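Side-chain contacts in 190aa long hypothetical protein (PDB 2DDZ), which is of unknown function but belongs to the DUF366 family, placed in the same clan as class II tRNA synthetases, and assembles as a hexamer: residues S23-A26 / Y27-G31; R180-S183 / L184-R187. All blocks are in the same frame, centred on the assembly; numbering follows the deposited sequence.

How the contacts relate
Contacts 1 and 2 are both local, each between residues close in sequence, but they hold different elements. Contact 1 is the short helix 25-30 of the beta-alpha-beta unit between strands 5-8 and 36-45. Contact 2 is the end of helix 161-184 and the tail after it. Their nearest atoms are about 13 Å apart within the chain. Contact 1 is partly buried and built on aromatic rings and an arginine that bonds back to the backbone of Ser23. Contact 2 is buried in the hexamer, where two other subunits pack on it. It has an Asp182-Lys185 charge pair and weak backbone bonds. The backbone O of Leu184 has a weak hydrogen bond from His24 NE2 of the third subunit.

Contact 1 (S23-A26 / Y27-G31); sequences SHWA and YRNFG. With GAI (guanidine), chain Q.
The six-membered ring of Trp25 takes the edge of Phe30 on one face. The planes stand at 84°, an edge-to-face (T-shaped) pair, with Phe30 CE2 3.5 Å from Trp25 CH2. Asn29 CB lies over the centre of one Phe30 face. Phe30 CZ also comes within 3.6 Å of N3 of the bound guanidine. The Arg28 guanidinium has His24 O and Trp25 CA over one face, both toward its rim. At its edge Arg28 NH1 donates to Ser23 O at 2.6 Å. This bond is bent, and NH1 sits above the carbonyl plane. A turn at chi3 (-77°) folds the Arg28 chain back to reach it. Trp25 CG lies anti to the backbone N (chi1 -179°), which carries the indole to Val38 and Ile72 of the sheet. Backbone bonds run from Arg28 N to His24 O (2.8 Å), Asn29 N to Trp25 O (3.0 Å) and Phe30 N to Ala26 O (2.8 Å). His24 is the N-cap, and Gly31 leaves the helix with positive phi. The charged Arg28 side chain thus satisfies Ser23 O just before the helix, while the T-shaped pair sets the edge of Phe30 beside the guanidine.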
ATOM      1  N   SER E  23      -6.462  10.488  15.530  1.00 30.49           N
ATOM      2  CA  SER E  23      -7.264  10.411  14.322  1.00 35.30           C
ATOM      3  C   SER E  23      -8.706  10.811  14.547  1.00 31.80           C
ATOM      4  O   SER E  23      -9.281  10.545  15.601  1.00 32.47           O
ATOM      5  CB  SER E  23      -7.212   8.999  13.710  1.00 29.85           C
ATOM      6  OG  SER E  23      -7.799   8.020  14.555  1.00 33.50           O
ATOM      7  N   HIS E  24      -9.273  11.450  13.528  1.00 23.41           N
ATOM      8  CA  HIS E  24     -10.652  11.911  13.532  1.00 26.74           C
ATOM      9  C   HIS E  24     -10.913  13.002  14.568  1.00 23.93           C
ATOM     10  O   HIS E  24     -12.056  13.280  14.899  1.00 37.91           O
ATOM     11  CB  HIS E  24     -11.603  10.730  13.749  1.00 23.17           C
ATOM     12  CG  HIS E  24     -11.695   9.797  12.578  1.00 32.07           C
ATOM     13  ND1 HIS E  24     -12.403  10.103  11.433  1.00 28.49           N
ATOM     14  CD2 HIS E  24     -11.203   8.549  12.392  1.00 25.55           C
ATOM     15  CE1 HIS E  24     -12.348   9.081  10.596  1.00 27.67           C
ATOM     16  NE2 HIS E  24     -11.626   8.125  11.155  1.00 33.41           N
ATOM     17  N   TRP E  25      -9.851  13.637  15.057  1.00 28.84           N
ATOM     18  CA  TRP E  25     -10.005  14.696  16.046  1.00 32.03           C
ATOM     19  C   TRP E  25     -10.937  15.814  15.555  1.00 37.64           C
ATOM     20  O   TRP E  25     -11.920  16.151  16.219  1.00 35.94           O
ATOM     21  CB  TRP E  25      -8.645  15.284  16.409  1.00 32.18           C
ATOM     22  CG  TRP E  25      -8.733  16.360  17.435  1.00 36.70           C
ATOM     23  CD1 TRP E  25      -9.032  16.205  18.754  1.00 33.11           C
ATOM     24  CD2 TRP E  25      -8.556  17.765  17.223  1.00 34.46           C
ATOM     25  NE1 TRP E  25      -9.054  17.427  19.380  1.00 32.88           N
ATOM     26  CE2 TRP E  25      -8.766  18.403  18.466  1.00 28.96           C
ATOM     27  CE3 TRP E  25      -8.244  18.548  16.107  1.00 28.64           C
ATOM     28  CZ2 TRP E  25      -8.670  19.792  18.625  1.00 38.60           C
ATOM     29  CZ3 TRP E  25      -8.147  19.937  16.264  1.00 31.78           C
ATOM     30  CH2 TRP E  25      -8.361  20.541  17.516  1.00 29.53           C
ATOM     31  N   ALA E  26     -10.616  16.375  14.389  1.00 33.80           N
ATOM     32  CA  ALA E  26     -11.403  17.440  13.789  1.00 33.28           C
ATOM     33  C   ALA E  26     -12.854  17.023  13.562  1.00 37.35           C
ATOM     34  O   ALA E  26     -13.769  17.806  13.800  1.00 36.16           O
ATOM     35  CB  ALA E  26     -10.767  17.887  12.451  1.00 27.67           C
ATOM     36  N   TYR E  27     -13.069  15.796  13.102  1.00 33.60           N
ATOM     37  CA  TYR E  27     -14.418  15.335  12.832  1.00 33.46           C
ATOM     38  C   TYR E  27     -15.191  15.053  14.107  1.00 42.34           C
ATOM     39  O   TYR E  27     -16.392  15.337  14.198  1.00 39.67           O
ATOM     40  CB  TYR E  27     -14.384  14.096  11.933  1.00 34.13           C
ATOM     41  CG  TYR E  27     -15.756  13.573  11.571  1.00 32.14           C
ATOM     42  CD1 TYR E  27     -16.680  14.379  10.899  1.00 32.65           C
ATOM     43  CD2 TYR E  27     -16.151  12.287  11.947  1.00 29.75           C
ATOM     44  CE1 TYR E  27     -17.968  13.923  10.619  1.00 35.80           C
ATOM     45  CE2 TYR E  27     -17.434  11.816  11.670  1.00 34.49           C
ATOM     46  CZ  TYR E  27     -18.338  12.639  11.012  1.00 47.57           C
ATOM     47  OH  TYR E  27     -19.611  12.180  10.779  1.00 41.39           O
ATOM     48  N   ARG E  28     -14.510  14.515  15.110  1.00 39.16           N
ATOM     49  CA  ARG E  28     -15.164  14.206  16.381  1.00 39.88           C
ATOM     50  C   ARG E  28     -15.610  15.471  17.102  1.00 47.00           C
ATOM     51  O   ARG E  28     -16.717  15.532  17.626  1.00 38.37           O
ATOM     52  CB  ARG E  28     -14.205  13.429  17.283  1.00 38.84           C
ATOM     53  CG  ARG E  28     -14.393  11.938  17.249  1.00 60.68           C
ATOM     54  CD  ARG E  28     -13.463  11.235  18.247  1.00 69.85           C
ATOM     55  NE  ARG E  28     -12.045  11.105  17.849  1.00 64.76           N
ATOM     56  CZ  ARG E  28     -11.037  11.867  18.288  1.00 69.94           C
ATOM     57  NH1 ARG E  28      -9.806  11.631  17.868  1.00 79.74           N
ATOM     58  NH2 ARG E  28     -11.248  12.867  19.134  1.00 76.04           N
ATOM     59  N   ASN E  29     -14.745  16.481  17.090  1.00 40.91           N
ATOM     60  CA  ASN E  29     -15.020  17.737  17.787  1.00 43.96           C
ATOM     61  C   ASN E  29     -15.717  18.861  17.007  1.00 42.88           C
ATOM     62  O   ASN E  29     -16.553  19.570  17.562  1.00 51.85           O
ATOM     63  CB  ASN E  29     -13.711  18.256  18.379  1.00 31.58           C
ATOM     64  CG  ASN E  29     -13.176  17.345  19.471  1.00 38.40           C
ATOM     65  OD1 ASN E  29     -12.480  16.361  19.207  1.00 50.80           O
ATOM     66  ND2 ASN E  29     -13.508  17.668  20.709  1.00 49.15           N
ATOM     67  N   PHE E  30     -15.383  19.017  15.731  1.00 41.08           N
ATOM     68  CA  PHE E  30     -15.966  20.081  14.925  1.00 39.94           C
ATOM     69  C   PHE E  30     -16.851  19.604  13.769  1.00 40.45           C
ATOM     70  O   PHE E  30     -17.408  20.412  13.036  1.00 45.09           O
ATOM     71  CB  PHE E  30     -14.832  20.964  14.421  1.00 36.60           C
ATOM     72  CG  PHE E  30     -13.848  21.346  15.499  1.00 48.25           C
ATOM     73  CD1 PHE E  30     -14.230  22.196  16.542  1.00 41.47           C
ATOM     74  CD2 PHE E  30     -12.544  20.841  15.486  1.00 40.33           C
ATOM     75  CE1 PHE E  30     -13.331  22.545  17.550  1.00 39.12           C
ATOM     76  CE2 PHE E  30     -11.636  21.182  16.489  1.00 50.34           C
ATOM     77  CZ  PHE E  30     -12.031  22.037  17.526  1.00 47.41           C
ATOM     78  N   GLY E  31     -16.992  18.294  13.612  1.00 43.38           N
ATOM     79  CA  GLY E  31     -17.840  17.776  12.553  1.00 42.34           C
ATOM     80  C   GLY E  31     -17.318  17.971  11.141  1.00 42.02           C
ATOM     81  O   GLY E  31     -18.065  17.832  10.171  1.00 39.36           O
TER
HETATM   82  C   GAI Q 511     -12.342  21.183  22.231  1.00 92.81           C
HETATM   83  N1  GAI Q 511     -11.301  20.950  22.985  1.00 92.35           N
HETATM   84  N2  GAI Q 511     -13.441  21.785  22.727  1.00 86.39           N
HETATM   85  N3  GAI Q 511     -12.311  20.811  20.927  1.00 91.53           N

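Contact 2 (R180-S183 / L184-R187); sequences RKDS and LKVR. With GAI (guanidine), chain P.
The side chains of Asp182 and Lys185 run alongside each other in one direction. Their main charge partners are on the fourth subunit: Lys89 for Asp182 OD2, Glu55 for Lys185 NZ. Asp182 OD2 also pairs with Lys178. The salt bridge from Asp182 OD1 to Lys185 NZ is long, at 3.7 Å, and subsidiary. Lys185 CE is closer to Asp182 OD1, at 3.3 Å.

The backbone hydrogen bonds are weak. Leu184 N is shared between Arg180 O (3.3 Å) and Lys181 O (3.2 Å), and Lys185 N makes a weak bond to Lys181 O. Ser183 OG, set between its backbone N and carbonyl carbon (chi1 71°), folds back and donates to Arg180 O at 2.7 Å. Here helix 161-184 comes to its end, and the chain runs on as an extended tail that docks on the fourth subunit.

Methyl groups rest on backbone oxygens: Leu184 CD1 on Arg180 O, Val186 CG1 on Asp182 O at 3.4 Å. Val186 also packs on Thr126 of the fourth subunit.

Arg187 instead meets a bound guanidine. The two flat groups, probably of like charge, lie nearly parallel and offset, with Arg187 NH1 3.2 Å from guanidine C. An alanine here would probably leave this face of the guanidine without its flat neighbour, with the hydrogen bond to Trp188 O still in place. Arg187 O accepts a bond from Thr126 OG1 of the fourth subunit.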
ATOM      1  N   ARG E 180      -1.567  17.991  -4.266  1.00 27.29           N
ATOM      2  CA  ARG E 180      -2.562  17.050  -4.781  1.00 37.71           C
ATOM      3  C   ARG E 180      -2.734  17.231  -6.277  1.00 40.63           C
ATOM      4  O   ARG E 180      -2.759  16.263  -7.024  1.00 46.64           O
ATOM      5  CB  ARG E 180      -3.920  17.243  -4.071  1.00 39.85           C
ATOM      6  CG  ARG E 180      -4.871  16.073  -4.333  1.00 55.66           C
ATOM      7  CD  ARG E 180      -5.831  15.755  -3.178  1.00 72.39           C
ATOM      8  NE  ARG E 180      -5.537  16.448  -1.918  1.00 83.17           N
ATOM      9  CZ  ARG E 180      -6.400  17.249  -1.289  1.00 82.86           C
ATOM     10  NH1 ARG E 180      -6.068  17.840  -0.149  1.00 79.73           N
ATOM     11  NH2 ARG E 180      -7.603  17.464  -1.804  1.00 82.84           N
ATOM     12  N   LYS E 181      -2.846  18.479  -6.712  1.00 43.68           N
ATOM     13  CA  LYS E 181      -3.017  18.744  -8.131  1.00 46.37           C
ATOM     14  C   LYS E 181      -1.831  18.283  -8.953  1.00 36.52           C
ATOM     15  O   LYS E 181      -2.013  17.705 -10.014  1.00 42.53           O
ATOM     16  CB  LYS E 181      -3.306  20.230  -8.372  1.00 47.64           C
ATOM     17  CG  LYS E 181      -4.711  20.640  -7.919  1.00 65.90           C
ATOM     18  CD  LYS E 181      -4.963  22.129  -8.082  1.00 73.45           C
ATOM     19  CE  LYS E 181      -6.295  22.528  -7.458  1.00 77.86           C
ATOM     20  NZ  LYS E 181      -6.508  24.005  -7.486  1.00 85.99           N
ATOM     21  N   ASP E 182      -0.619  18.504  -8.460  1.00 38.73           N
ATOM     22  CA  ASP E 182       0.570  18.078  -9.197  1.00 34.79           C
ATOM     23  C   ASP E 182       0.676  16.568  -9.321  1.00 32.50           C
ATOM     24  O   ASP E 182       1.212  16.054 -10.299  1.00 39.91           O
ATOM     25  CB  ASP E 182       1.845  18.595  -8.521  1.00 46.48           C
ATOM     26  CG  ASP E 182       2.135  20.053  -8.841  1.00 50.60           C
ATOM     27  OD1 ASP E 182       1.655  20.557  -9.880  1.00 52.25           O
ATOM     28  OD2 ASP E 182       2.864  20.689  -8.055  1.00 57.85           O
ATOM     29  N   SER E 183       0.173  15.847  -8.325  1.00 38.15           N
ATOM     30  CA  SER E 183       0.258  14.392  -8.348  1.00 35.14           C
ATOM     31  C   SER E 183      -0.675  13.795  -9.386  1.00 37.00           C
ATOM     32  O   SER E 183      -0.414  12.715  -9.916  1.00 32.95           O
ATOM     33  CB  SER E 183      -0.076  13.815  -6.968  1.00 36.13           C
ATOM     34  OG  SER E 183      -1.454  13.968  -6.683  1.00 31.62           O
ATOM     35  N   LEU E 184      -1.750  14.516  -9.685  1.00 34.53           N
ATOM     36  CA  LEU E 184      -2.750  14.063 -10.642  1.00 35.74           C
ATOM     37  C   LEU E 184      -2.508  14.360 -12.117  1.00 46.90           C
ATOM     38  O   LEU E 184      -3.144  13.739 -12.981  1.00 49.91           O
ATOM     39  CB  LEU E 184      -4.099  14.644 -10.250  1.00 30.87           C
ATOM     40  CG  LEU E 184      -4.558  14.136  -8.890  1.00 34.52           C
ATOM     41  CD1 LEU E 184      -5.629  15.049  -8.343  1.00 30.91           C
ATOM     42  CD2 LEU E 184      -5.047  12.719  -9.028  1.00 27.60           C
ATOM     43  N   LYS E 185      -1.610  15.293 -12.423  1.00 40.82           N
ATOM     44  CA  LYS E 185      -1.390  15.637 -13.821  1.00 41.69           C
ATOM     45  C   LYS E 185      -0.111  15.091 -14.457  1.00 40.79           C
ATOM     46  O   LYS E 185       0.297  15.536 -15.527  1.00 44.09           O
ATOM     47  CB  LYS E 185      -1.455  17.160 -13.999  1.00 45.27           C
ATOM     48  CG  LYS E 185      -0.341  17.947 -13.349  1.00 56.07           C
ATOM     49  CD  LYS E 185      -0.600  19.432 -13.509  1.00 67.36           C
ATOM     50  CE  LYS E 185       0.564  20.257 -12.999  1.00 85.04           C
ATOM     51  NZ  LYS E 185       0.313  21.717 -13.175  1.00 94.56           N
ATOM     52  N   VAL E 186       0.499  14.100 -13.821  1.00 34.32           N
ATOM     53  CA  VAL E 186       1.719  13.518 -14.350  1.00 33.12           C
ATOM     54  C   VAL E 186       1.516  12.071 -14.741  1.00 36.45           C
ATOM     55  O   VAL E 186       0.857  11.314 -14.043  1.00 42.15           O
ATOM     56  CB  VAL E 186       2.891  13.602 -13.319  1.00 36.95           C
ATOM     57  CG1 VAL E 186       3.110  15.052 -12.919  1.00 30.77           C
ATOM     58  CG2 VAL E 186       2.576  12.750 -12.073  1.00 33.59           C
ATOM     59  N   ARG E 187       2.084  11.662 -15.861  1.00 35.60           N
ATOM     60  CA  ARG E 187       1.947  10.276 -16.266  1.00 42.03           C
ATOM     61  C   ARG E 187       2.981   9.473 -15.526  1.00 37.39           C
ATOM     62  O   ARG E 187       4.002  10.012 -15.106  1.00 42.20           O
ATOM     63  CB  ARG E 187       2.183  10.135 -17.767  1.00 39.82           C
ATOM     64  CG  ARG E 187       3.610  10.439 -18.247  1.00 53.24           C
ATOM     65  CD  ARG E 187       3.672  10.472 -19.755  1.00 63.87           C
ATOM     66  NE  ARG E 187       4.140   9.266 -20.427  1.00 69.74           N
ATOM     67  CZ  ARG E 187       5.209   8.580 -20.027  1.00 75.09           C
ATOM     68  NH1 ARG E 187       5.562   7.462 -20.618  1.00 83.99           N
ATOM     69  NH2 ARG E 187       5.956   9.051 -19.034  1.00 79.82           N
TER
HETATM   70  C   GAI P 508       3.433   5.180 -19.885  1.00 71.90           C
HETATM   71  N1  GAI P 508       4.289   5.040 -18.923  1.00 65.17           N
HETATM   72  N2  GAI P 508       3.471   4.376 -20.966  1.00 69.03           N
HETATM   73  N3  GAI P 508       2.485   6.153 -19.794  1.00 71.45           N